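Local coordinates for protein cadherin-5 (Gallus gallus, PDB 3PPE) that mediates calcium-dependent, homophilic adhesion between endothelial cells and couples their junctions to actin, and is represented here by its first two extracellular cadherin domains, at residues 176-181 against 195-200; 43-48 against 55-60; 69-74 against 88-93; 30-35 against 77-82. One frame throughout, in Å; residues are numbered along the deposited sequence. Where two conformers were deposited one is given.

Interaction 1: 176-181 against 195-200; sequences YEIIVK and ATVIIR
Tyr-176, Ile-178 and Val-180 pair with Ile-199, Val-197 and Ala-195 as three antiparallel hydrogen-bonded pairs, each closed by two N-H...O=C bonds. In the middle ring, Ile-178 N gives to Val-197 O at 2.8 Å, while Val-197 N gives back to Ile-178 O. Between these rings the non-hydrogen-bonded pairs bring the chains closer, and the Thr-196 CA hydrogen points at Ile-178 O. The short strand axes run 150° apart, the twist expected of neighbouring strands.

Ile-178 and Val-197 lie side by side on the buried face. CG1 of Ile-178 sits between its own backbone N and carbonyl carbon (chi1 72°), a placement that lays it 3.6 Å from Val-197 CB. Beyond it, Ile-178 CD1 comes within 3.9 Å of Ile-199 CD1, the two chains crossing at a slant.

This is the hairpin of strands 175-184 and 194-202 in the second cadherin domain, a Greek-key beta sandwich. Its inner face rests on the opposing sheet, where Ile-161 touches Ile-178, Val-197 and Ile-199, and Val-126 touches Val-180 and Val-197. With an alanine at Ile-178, everything beyond CB would be missing, which would probably open a gap beside Val-197 and leave the tip of Ile-199 without this neighbour across the strands.

The other face is more polar. Glu-177 crosses over Thr-196, its CG 3.4 Å from the methyl CG2. Its extended chain then carries the carboxylate to a water, which donates to Glu-177 OE2 at 2.8 Å and also bonds Thr-196 OG1 at 2.7 Å, spanning the two strands.

Interaction 2: 43-48 against 55-60; sequences NTIFKV and IYAFER
Lys-47 lays its aliphatic chain across one face of the Phe-58 ring, the two side chains crossing at about a right angle. CD of Lys-47 stands 4.0 Å from the ring centroid, close to the ring normal, in a CH-pi contact. Because the chain stays extended beyond CG, the ammonium follows over the same face as a cation-pi contact, NZ lying 4.9 Å from the centroid of Phe-58. Ile-45 O lies at the edge of the same ring, near its plane.

Phe-46 makes the apolar contacts, reaching Ala-57 CB with its ring atom CE2 at 3.9 Å and meeting CG2 of Ile-55 with its CB. Ile-45 crosses Glu-59 almost perpendicularly, its hydrocarbon branch lying against the carboxylate with CG1 3.8 Å from Glu-59 CD.

Backbone bonds fix these positions. Lys-47 and Tyr-56 form a hydrogen-bonded pair, Tyr-56 N giving to Lys-47 O in a nearly straight bond (172°). Past the end of the strands, Phe-58 N still bonds Ile-45 O at 2.7 Å, but the angle at hydrogen has bent to 139°. That last bond is consistent with keeping Phe-58 where its ring lies against Lys-47.

One layer further out, the Phe-46 ring meets Tyr-69 edge-to-face and also touches Val-21 and Ile-92, while Ile-55 packs on Phe-90. Arg-60, at the end of its segment and touching nothing across the contact, salt-bridges Glu-12, a calcium ligand. The whole is an antiparallel hairpin of strands 46-49 and 54-57, which with strand 19-23 makes the three-stranded sheet of the first cadherin domain's beta sandwich.

Interaction 3: 69-74 against 88-93; sequences YELTAH and SKFIIK
The Phe-90 ring turns one face to Leu-71, whose CB lies 4.0 Å from the ring centroid in a CH-pi contact. What puts it there is the first torsion: CG of Phe-90 stands between its own backbone N and carbonyl carbon (chi1 69°), bringing the ring toward the facing strand. The ring edge consequently runs beside the backbone of Thr-72 and Ala-73, and CE1 of Phe-90 comes within 3.9 Å of Ala-73 CB. Leu-71 continues obliquely to Ile-92, CD1 to CD1 at 3.9 Å. At the far end the Tyr-69 ring presents its edge to Ile-92 O.

Strands 68-77 and 82-95 form this hairpin of the first cadherin domain, and the side chains of Tyr-69, Leu-71, Ala-73, Phe-90 and Ile-92 face the interior of its Greek-key sandwich. Three hydrogen-bonded pairs join the strands, among them Leu-71 N to Phe-90 O at 2.9 Å and Ala-73 N to Ser-88 O at 2.8 Å.

The interior here also meets the partner molecule of the domain-swapped dimer. Trp-4 of the second subunit lies against the Phe-90 ring and its indole NE1 hydrogen-bonds Ser-88 OG, while Trp-2 of that subunit packs on Ala-73 and Ser-88. A serine in place of Phe-90 would probably leave Leu-71 CB and the inserted Trp-4 without the ring both lean on.

On the outer face, Glu-70 lies alongside Ile-91, with OE2 4.1 Å from Ile-91 CD1. Thr-72 likewise runs beside Lys-89, its OG1 3.8 Å from Lys-89 CG.

Interaction 4: 30-35 against 77-82; sequences NKNAMY and DRRNNR
Two Asx turns meet where Asn-30 touches Asp-77, at the end of the first cadherin domain's sandwich: one leads into strand 33-39, the other lies in the loop joining strands 68-77 and 82-95. Asn-30 OD1 accepts from Asn-32 N, and Asp-77 OD2 from Arg-79 N. The amide and carboxylate planes stand 83° apart, and Asn-30 ND2 reaches Asp-77 OD1 at 2.9 Å from above the carboxylate plane.

That approach leaves the plane to Arg-79, which grips the acid side-on: NH2 bonds Asp-77 OD1 at 2.8 Å and NE bonds OD2 at 3.0 Å, both on syn lone pairs. The Asn-32 amide stacks over one face of this guanidinium, with CG of Asn-32 3.4 Å from NE of Arg-79. On the backbone, Arg-78 N gives a nearly straight bond to Asn-32 O at 2.9 Å. Met-34 crosses Arg-78 at about a right angle, SD lying 3.6 Å from NH1.

Each carboxylate oxygen of the buried Asp-77 thus has at least two donors, and the adjacent arginine would be expected to favour its ionised form and hold its plane fixed.

From the N terminus, segment 30-35 comes first and waits for 77-82 to close interaction 4. Inside that long loop lies interaction 2, whose own short loop joins 43-48 to 55-60. Segment 69-74 also falls within it, but its partner 88-93 comes after 77-82, so interactions 3 and 4 cross; strands 33-39 and 68-77 are neighbours in one sheet. Interactions 2 and 3 belong to opposing sheets of the first domain and touch through its core, their centres about 13 Å apart. Beyond the calcium-binding linker, interaction 1 closes a separate hairpin in the second domain, its centre about 48 Å from that of interaction 3, which joins the equivalent hairpin of the first.

Interaction 1: 176-181 against 195-200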
# COMPACT_ATOMS: atom_id res chain seq x y z
N TYR A 176 47.50 11.55 -22.23
CA TYR A 176 47.10 10.37 -21.48
C TYR A 176 45.71 10.00 -21.90
O TYR A 176 44.87 10.86 -22.13
CB TYR A 176 47.13 10.64 -19.99
CG TYR A 176 48.53 10.78 -19.46
CD1 TYR A 176 49.23 12.00 -19.57
CD2 TYR A 176 49.16 9.69 -18.88
CE1 TYR A 176 50.53 12.12 -19.06
CE2 TYR A 176 50.43 9.79 -18.38
CZ TYR A 176 51.12 10.98 -18.47
OH TYR A 176 52.39 11.01 -17.97
N GLU A 177 45.45 8.71 -21.97
CA GLU A 177 44.11 8.27 -22.19
C GLU A 177 43.72 7.50 -20.95
O GLU A 177 44.24 6.41 -20.69
CB GLU A 177 44.05 7.42 -23.45
CG GLU A 177 42.81 6.58 -23.51
CD GLU A 177 42.65 5.85 -24.84
OE1 GLU A 177 42.96 6.44 -25.90
OE2 GLU A 177 42.20 4.69 -24.79
N ILE A 178 42.87 8.11 -20.13
CA ILE A 178 42.50 7.47 -18.88
C ILE A 178 41.02 6.99 -18.95
O ILE A 178 40.22 7.50 -19.73
CB ILE A 178 42.78 8.38 -17.63
CG1 ILE A 178 41.76 9.50 -17.61
CG2 ILE A 178 44.30 8.87 -17.60
CD1 ILE A 178 41.67 10.30 -16.28
N ILE A 179 40.69 6.00 -18.16
CA ILE A 179 39.32 5.46 -18.14
C ILE A 179 38.67 5.77 -16.81
O ILE A 179 39.25 5.50 -15.74
CB ILE A 179 39.30 3.92 -18.37
CG1 ILE A 179 40.12 3.53 -19.61
CG2 ILE A 179 37.84 3.41 -18.48
CD1 ILE A 179 39.63 4.14 -20.94
N VAL A 180 37.49 6.37 -16.88
CA VAL A 180 36.75 6.70 -15.67
C VAL A 180 35.50 5.82 -15.60
O VAL A 180 34.98 5.35 -16.62
CB VAL A 180 36.48 8.26 -15.60
CG1 VAL A 180 35.56 8.73 -16.73
CG2 VAL A 180 35.95 8.70 -14.21
N LYS A 181 35.03 5.54 -14.39
CA LYS A 181 33.86 4.74 -14.19
C LYS A 181 33.00 5.47 -13.15
O LYS A 181 33.52 6.06 -12.18
CB LYS A 181 34.26 3.35 -13.65
CG LYS A 181 33.07 2.34 -13.54
CD LYS A 181 33.54 0.91 -13.23
CE LYS A 181 32.49 -0.14 -13.71
NZ LYS A 181 32.80 -1.52 -13.11
N ALA A 195 33.85 5.90 -19.31
CA ALA A 195 34.22 6.76 -20.43
C ALA A 195 35.73 6.95 -20.50
O ALA A 195 36.46 6.52 -19.61
CB ALA A 195 33.52 8.10 -20.33
N THR A 196 36.19 7.60 -21.56
CA THR A 196 37.62 7.89 -21.73
C THR A 196 37.83 9.37 -21.62
O THR A 196 37.03 10.18 -22.13
CB THR A 196 38.10 7.41 -23.15
OG1 THR A 196 37.80 6.02 -23.30
CG2 THR A 196 39.59 7.59 -23.37
N VAL A 197 38.94 9.73 -20.98
CA VAL A 197 39.41 11.10 -20.92
C VAL A 197 40.77 11.15 -21.58
O VAL A 197 41.70 10.50 -21.14
CB VAL A 197 39.54 11.65 -19.49
CG1 VAL A 197 39.62 13.16 -19.53
CG2 VAL A 197 38.34 11.22 -18.63
N ILE A 198 40.86 11.94 -22.64
CA ILE A 198 42.15 12.23 -23.27
C ILE A 198 42.65 13.53 -22.68
O ILE A 198 42.00 14.58 -22.79
CB ILE A 198 42.00 12.31 -24.79
CG1 ILE A 198 41.56 10.94 -25.32
CG2 ILE A 198 43.35 12.70 -25.43
CD1 ILE A 198 40.86 11.06 -26.68
N ILE A 199 43.78 13.45 -22.00
CA ILE A 199 44.37 14.60 -21.34
C ILE A 199 45.72 14.90 -22.00
O ILE A 199 46.66 14.10 -21.92
CB ILE A 199 44.58 14.32 -19.86
CG1 ILE A 199 43.22 14.16 -19.17
CG2 ILE A 199 45.42 15.48 -19.20
CD1 ILE A 199 43.28 13.42 -17.89
N ARG A 200 45.80 16.03 -22.67
CA ARG A 200 47.04 16.45 -23.32
C ARG A 200 47.87 17.27 -22.35
O ARG A 200 47.35 18.13 -21.65
CB ARG A 200 46.71 17.31 -24.54
CG ARG A 200 46.16 16.53 -25.69
CD ARG A 200 45.54 17.44 -26.74
NE ARG A 200 46.06 18.81 -26.69
CZ ARG A 200 45.34 19.87 -26.32
NH1 ARG A 200 44.07 19.74 -26.00
NH2 ARG A 200 45.91 21.07 -26.29
O HOH W 1 39.48 4.17 -24.28

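Interaction 2: 43-48 against 55-60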
# COMPACT_ATOMS: atom_id res chain seq x y z
N ASN A 43 -8.94 4.22 -15.11
CA ASN A 43 -9.76 3.20 -15.78
C ASN A 43 -9.02 2.38 -16.85
O ASN A 43 -9.61 1.50 -17.47
CB ASN A 43 -11.09 3.80 -16.34
CG ASN A 43 -11.84 4.60 -15.30
OD1 ASN A 43 -12.29 4.04 -14.29
ND2 ASN A 43 -11.91 5.91 -15.49
N THR A 44 -7.73 2.67 -17.06
CA THR A 44 -6.86 1.86 -17.91
C THR A 44 -5.81 1.22 -17.00
O THR A 44 -5.94 0.05 -16.60
CB THR A 44 -6.21 2.65 -19.08
OG1 THR A 44 -5.56 3.83 -18.58
CG2 THR A 44 -7.24 3.07 -20.15
N ILE A 45 -4.82 1.99 -16.58
CA ILE A 45 -3.85 1.45 -15.61
C ILE A 45 -4.44 1.31 -14.22
O ILE A 45 -4.23 0.30 -13.55
CB ILE A 45 -2.58 2.35 -15.55
CG1 ILE A 45 -1.91 2.35 -16.92
CG2 ILE A 45 -1.61 1.93 -14.36
CD1 ILE A 45 -0.65 3.31 -17.06
N PHE A 46 -5.16 2.34 -13.79
CA PHE A 46 -5.65 2.40 -12.42
C PHE A 46 -7.14 2.14 -12.45
O PHE A 46 -7.88 2.81 -13.16
CB PHE A 46 -5.35 3.78 -11.83
CG PHE A 46 -3.89 4.07 -11.78
CD1 PHE A 46 -3.33 5.03 -12.60
CD2 PHE A 46 -3.06 3.35 -10.92
CE1 PHE A 46 -1.97 5.28 -12.57
CE2 PHE A 46 -1.68 3.57 -10.90
CZ PHE A 46 -1.14 4.54 -11.73
N LYS A 47 -7.57 1.14 -11.71
CA LYS A 47 -9.00 0.85 -11.67
C LYS A 47 -9.46 0.69 -10.23
O LYS A 47 -8.75 0.11 -9.39
CB LYS A 47 -9.34 -0.43 -12.47
CG LYS A 47 -8.85 -0.43 -13.91
CD LYS A 47 -9.16 -1.76 -14.57
CE LYS A 47 -8.56 -1.82 -15.96
NZ LYS A 47 -9.16 -2.93 -16.73
N VAL A 48 -10.67 1.16 -9.98
CA VAL A 48 -11.35 0.94 -8.71
C VAL A 48 -11.80 -0.50 -8.59
O VAL A 48 -12.22 -1.13 -9.56
CB VAL A 48 -12.57 1.90 -8.53
CG1 VAL A 48 -13.37 1.52 -7.27
CG2 VAL A 48 -12.12 3.34 -8.42
N ILE A 55 -8.03 1.24 -5.13
CA ILE A 55 -7.53 1.45 -6.47
C ILE A 55 -6.37 0.50 -6.64
O ILE A 55 -5.56 0.33 -5.72
CB ILE A 55 -7.07 2.92 -6.70
CG1 ILE A 55 -8.28 3.85 -6.57
CG2 ILE A 55 -6.38 3.07 -8.10
CD1 ILE A 55 -7.95 5.31 -6.87
N TYR A 56 -6.37 -0.18 -7.78
CA TYR A 56 -5.31 -1.11 -8.15
C TYR A 56 -4.69 -0.67 -9.45
O TYR A 56 -5.36 -0.02 -10.26
CB TYR A 56 -5.88 -2.52 -8.30
CG TYR A 56 -6.03 -3.25 -6.99
CD1 TYR A 56 -7.11 -3.01 -6.16
CD2 TYR A 56 -5.10 -4.21 -6.59
CE1 TYR A 56 -7.25 -3.68 -4.95
CE2 TYR A 56 -5.24 -4.89 -5.40
CZ TYR A 56 -6.29 -4.61 -4.58
OH TYR A 56 -6.43 -5.31 -3.38
N ALA A 57 -3.42 -1.03 -9.64
CA ALA A 57 -2.70 -0.81 -10.89
C ALA A 57 -2.65 -2.10 -11.69
O ALA A 57 -2.35 -3.17 -11.14
CB ALA A 57 -1.24 -0.32 -10.60
N PHE A 58 -2.87 -1.98 -13.00
CA PHE A 58 -3.00 -3.15 -13.90
C PHE A 58 -1.86 -3.26 -14.92
O PHE A 58 -1.92 -4.07 -15.84
CB PHE A 58 -4.38 -3.16 -14.57
CG PHE A 58 -5.47 -3.59 -13.65
CD1 PHE A 58 -5.94 -2.73 -12.66
CD2 PHE A 58 -6.00 -4.87 -13.71
CE1 PHE A 58 -6.93 -3.14 -11.77
CE2 PHE A 58 -7.00 -5.27 -12.83
CZ PHE A 58 -7.46 -4.40 -11.85
N GLU A 59 -0.85 -2.42 -14.72
CA GLU A 59 0.42 -2.52 -15.41
C GLU A 59 1.51 -2.29 -14.40
O GLU A 59 1.31 -1.60 -13.39
CB GLU A 59 0.59 -1.43 -16.47
CG GLU A 59 -0.39 -1.52 -17.59
CD GLU A 59 -0.14 -0.49 -18.63
OE1 GLU A 59 -0.98 -0.39 -19.53
OE2 GLU A 59 0.89 0.23 -18.55
N ARG A 60 2.67 -2.86 -14.69
CA ARG A 60 3.90 -2.50 -14.00
C ARG A 60 4.28 -1.08 -14.44
O ARG A 60 4.11 -0.72 -15.62
CB ARG A 60 5.03 -3.45 -14.37
CG ARG A 60 4.87 -4.82 -13.77
CD ARG A 60 6.07 -5.67 -14.13
NE ARG A 60 7.30 -4.99 -13.73
CZ ARG A 60 8.17 -4.40 -14.55
NH1 ARG A 60 8.00 -4.39 -15.88
NH2 ARG A 60 9.24 -3.82 -14.03

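Interaction 3: 69-74 against 88-93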
# COMPACT_ATOMS: atom_id res chain seq x y z
N TYR A 69 0.65 10.67 -11.46
CA TYR A 69 -0.60 10.69 -12.22
C TYR A 69 -1.62 11.51 -11.43
O TYR A 69 -1.84 11.25 -10.26
CB TYR A 69 -1.16 9.27 -12.42
CG TYR A 69 -0.26 8.32 -13.21
CD1 TYR A 69 0.81 7.64 -12.59
CD2 TYR A 69 -0.47 8.10 -14.56
CE1 TYR A 69 1.66 6.75 -13.34
CE2 TYR A 69 0.34 7.24 -15.28
CZ TYR A 69 1.40 6.57 -14.68
OH TYR A 69 2.20 5.71 -15.43
N GLU A 70 -2.23 12.49 -12.10
CA GLU A 70 -3.27 13.36 -11.56
C GLU A 70 -4.64 12.76 -11.86
O GLU A 70 -5.00 12.56 -13.02
CB GLU A 70 -3.14 14.78 -12.19
CG GLU A 70 -1.74 15.39 -11.96
CD GLU A 70 -1.63 16.89 -12.23
OE1 GLU A 70 -2.27 17.36 -13.19
OE2 GLU A 70 -0.89 17.60 -11.46
N LEU A 71 -5.38 12.44 -10.82
CA LEU A 71 -6.71 11.89 -11.01
C LEU A 71 -7.75 12.67 -10.20
O LEU A 71 -7.40 13.49 -9.35
CB LEU A 71 -6.74 10.40 -10.63
CG LEU A 71 -6.15 9.33 -11.58
CD1 LEU A 71 -4.61 9.30 -11.53
CD2 LEU A 71 -6.67 8.00 -11.11
N THR A 72 -9.03 12.39 -10.47
CA THR A 72 -10.11 13.03 -9.73
C THR A 72 -11.08 11.95 -9.32
O THR A 72 -11.44 11.10 -10.13
CB THR A 72 -10.83 14.12 -10.55
OG1 THR A 72 -9.87 15.13 -10.88
CG2 THR A 72 -11.94 14.79 -9.74
N ALA A 73 -11.47 11.98 -8.05
CA ALA A 73 -12.38 11.00 -7.50
C ALA A 73 -13.80 11.57 -7.40
O ALA A 73 -13.99 12.75 -7.14
CB ALA A 73 -11.86 10.54 -6.12
N HIS A 74 -14.79 10.70 -7.62
CA HIS A 74 -16.18 11.04 -7.32
C HIS A 74 -16.83 9.96 -6.46
O HIS A 74 -16.20 8.97 -6.10
CB HIS A 74 -16.97 11.22 -8.62
CG HIS A 74 -16.21 11.96 -9.69
ND1 HIS A 74 -16.66 13.15 -10.22
CD2 HIS A 74 -15.05 11.68 -10.32
CE1 HIS A 74 -15.80 13.57 -11.13
NE2 HIS A 74 -14.81 12.69 -11.21
N SER A 88 -12.87 15.16 -6.09
CA SER A 88 -11.69 15.40 -5.26
C SER A 88 -10.45 15.04 -6.06
O SER A 88 -10.27 13.88 -6.44
CB SER A 88 -11.77 14.58 -3.97
OG SER A 88 -10.63 14.79 -3.17
N LYS A 89 -9.63 16.04 -6.37
CA LYS A 89 -8.35 15.81 -7.04
C LYS A 89 -7.31 15.15 -6.13
O LYS A 89 -7.16 15.50 -4.97
CB LYS A 89 -7.76 17.15 -7.54
CG LYS A 89 -8.53 17.85 -8.66
CD LYS A 89 -7.72 19.08 -9.16
CE LYS A 89 -8.14 20.41 -8.52
NZ LYS A 89 -8.98 21.33 -9.42
N PHE A 90 -6.52 14.24 -6.70
CA PHE A 90 -5.46 13.58 -5.96
C PHE A 90 -4.36 13.18 -6.92
O PHE A 90 -4.54 13.19 -8.15
CB PHE A 90 -6.00 12.40 -5.10
CG PHE A 90 -6.49 11.20 -5.90
CD1 PHE A 90 -7.75 11.19 -6.50
CD2 PHE A 90 -5.68 10.07 -6.00
CE1 PHE A 90 -8.20 10.08 -7.23
CE2 PHE A 90 -6.11 8.95 -6.71
CZ PHE A 90 -7.36 8.95 -7.35
N ILE A 91 -3.22 12.82 -6.36
CA ILE A 91 -2.10 12.37 -7.20
C ILE A 91 -1.69 10.98 -6.75
O ILE A 91 -1.58 10.71 -5.55
CB ILE A 91 -0.92 13.39 -7.15
CG1 ILE A 91 -1.33 14.68 -7.89
CG2 ILE A 91 0.38 12.77 -7.72
CD1 ILE A 91 -0.38 15.95 -7.71
N ILE A 92 -1.53 10.09 -7.72
CA ILE A 92 -0.90 8.80 -7.49
C ILE A 92 0.59 9.02 -7.83
O ILE A 92 0.94 9.30 -8.97
CB ILE A 92 -1.52 7.67 -8.38
CG1 ILE A 92 -3.00 7.38 -7.99
CG2 ILE A 92 -0.67 6.40 -8.20
CD1 ILE A 92 -3.71 6.43 -8.99
N LYS A 93 1.45 8.89 -6.82
CA LYS A 93 2.92 9.08 -6.96
C LYS A 93 3.57 7.74 -7.16
O LYS A 93 3.24 6.80 -6.45
CB LYS A 93 3.47 9.66 -5.65
CG LYS A 93 3.04 11.10 -5.39
CD LYS A 93 4.09 12.09 -5.89
CE LYS A 93 3.61 13.55 -5.75
NZ LYS A 93 4.60 14.47 -6.40

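Interaction 4: 30-35 against 77-82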
# COMPACT_ATOMS: atom_id res chain seq x y z
N ASN A 30 -24.91 6.49 1.92
CA ASN A 30 -25.66 5.87 0.83
C ASN A 30 -24.89 4.69 0.25
O ASN A 30 -23.81 4.85 -0.31
CB ASN A 30 -25.80 6.97 -0.22
CG ASN A 30 -26.75 6.59 -1.34
OD1 ASN A 30 -27.00 5.41 -1.58
ND2 ASN A 30 -27.27 7.59 -2.03
N LYS A 31 -25.46 3.49 0.39
CA LYS A 31 -24.80 2.28 -0.08
C LYS A 31 -25.31 1.88 -1.46
O LYS A 31 -25.07 0.76 -1.92
CB LYS A 31 -25.03 1.13 0.92
CG LYS A 31 -23.83 0.83 1.80
CD LYS A 31 -24.24 0.65 3.25
CE LYS A 31 -23.07 0.87 4.19
NZ LYS A 31 -21.97 -0.10 3.95
N ASN A 32 -26.02 2.79 -2.11
CA ASN A 32 -26.10 2.81 -3.57
C ASN A 32 -24.95 3.59 -4.20
O ASN A 32 -24.94 3.83 -5.41
CB ASN A 32 -27.44 3.38 -4.03
CG ASN A 32 -28.60 2.86 -3.21
OD1 ASN A 32 -28.94 3.41 -2.16
ND2 ASN A 32 -29.22 1.78 -3.68
N ALA A 33 -23.98 3.98 -3.38
CA ALA A 33 -22.85 4.81 -3.85
C ALA A 33 -21.72 3.98 -4.47
O ALA A 33 -21.45 2.85 -4.03
CB ALA A 33 -22.30 5.62 -2.71
N MET A 34 -21.08 4.56 -5.50
CA MET A 34 -19.92 3.98 -6.14
C MET A 34 -18.83 5.04 -6.32
O MET A 34 -19.11 6.15 -6.74
CB MET A 34 -20.29 3.49 -7.54
CG MET A 34 -21.18 2.25 -7.61
SD MET A 34 -21.49 2.01 -9.36
CE MET A 34 -21.73 3.74 -9.91
N TYR A 35 -17.59 4.64 -6.05
CA TYR A 35 -16.41 5.43 -6.33
C TYR A 35 -16.08 5.34 -7.81
O TYR A 35 -16.03 4.25 -8.38
CB TYR A 35 -15.22 4.94 -5.49
CG TYR A 35 -15.38 5.13 -4.01
CD1 TYR A 35 -15.85 4.10 -3.20
CD2 TYR A 35 -15.04 6.34 -3.40
CE1 TYR A 35 -15.98 4.27 -1.82
CE2 TYR A 35 -15.17 6.52 -2.00
CZ TYR A 35 -15.65 5.50 -1.23
OH TYR A 35 -15.78 5.68 0.14
N ASP A 77 -24.43 7.96 -6.90
CA ASP A 77 -25.61 7.12 -6.70
C ASP A 77 -25.96 6.35 -7.97
O ASP A 77 -26.41 6.93 -8.95
CB ASP A 77 -26.80 7.98 -6.26
CG ASP A 77 -27.91 7.15 -5.63
OD1 ASP A 77 -28.53 7.63 -4.66
OD2 ASP A 77 -28.15 6.03 -6.11
N ARG A 78 -25.76 5.04 -7.93
CA ARG A 78 -25.88 4.21 -9.12
C ARG A 78 -27.35 3.96 -9.47
O ARG A 78 -27.66 3.41 -10.52
CB ARG A 78 -25.15 2.87 -8.92
CG ARG A 78 -25.74 2.00 -7.83
CD ARG A 78 -24.74 0.96 -7.35
NE ARG A 78 -25.12 -0.39 -7.75
CZ ARG A 78 -24.94 -0.89 -8.96
NH1 ARG A 78 -24.38 -0.15 -9.91
NH2 ARG A 78 -25.31 -2.13 -9.24
N ARG A 79 -28.24 4.35 -8.56
CA ARG A 79 -29.67 4.38 -8.86
C ARG A 79 -29.99 5.43 -9.92
O ARG A 79 -30.68 5.14 -10.90
CB ARG A 79 -30.47 4.66 -7.59
CG ARG A 79 -30.33 3.58 -6.52
CD ARG A 79 -31.13 3.94 -5.28
NE ARG A 79 -30.65 5.17 -4.65
CZ ARG A 79 -31.24 5.76 -3.62
NH1 ARG A 79 -32.33 5.23 -3.09
NH2 ARG A 79 -30.74 6.88 -3.12
N ASN A 80 -29.49 6.64 -9.72
CA ASN A 80 -29.97 7.81 -10.45
C ASN A 80 -28.83 8.62 -11.05
O ASN A 80 -29.06 9.67 -11.66
CB ASN A 80 -30.83 8.69 -9.55
CG ASN A 80 -30.10 9.15 -8.31
OD1 ASN A 80 -28.87 9.09 -8.24
ND2 ASN A 80 -30.85 9.61 -7.31
N ASN A 81 -27.61 8.13 -10.89
CA ASN A 81 -26.44 8.78 -11.47
C ASN A 81 -26.25 10.21 -10.95
O ASN A 81 -25.69 11.06 -11.64
CB ASN A 81 -26.53 8.79 -12.99
CG ASN A 81 -26.01 7.51 -13.61
OD1 ASN A 81 -24.83 7.17 -13.47
ND2 ASN A 81 -26.88 6.78 -14.30
N ARG A 82 -26.73 10.45 -9.73
CA ARG A 82 -26.46 11.71 -9.05
C ARG A 82 -25.08 11.70 -8.40
O ARG A 82 -24.68 10.72 -7.77
CB ARG A 82 -27.54 11.99 -8.00
CG ARG A 82 -27.37 13.32 -7.28
CD ARG A 82 -28.53 13.58 -6.32
NE ARG A 82 -28.11 13.54 -4.93
CZ ARG A 82 -27.49 14.53 -4.31
NH1 ARG A 82 -27.21 15.66 -4.96
NH2 ARG A 82 -27.14 14.41 -3.03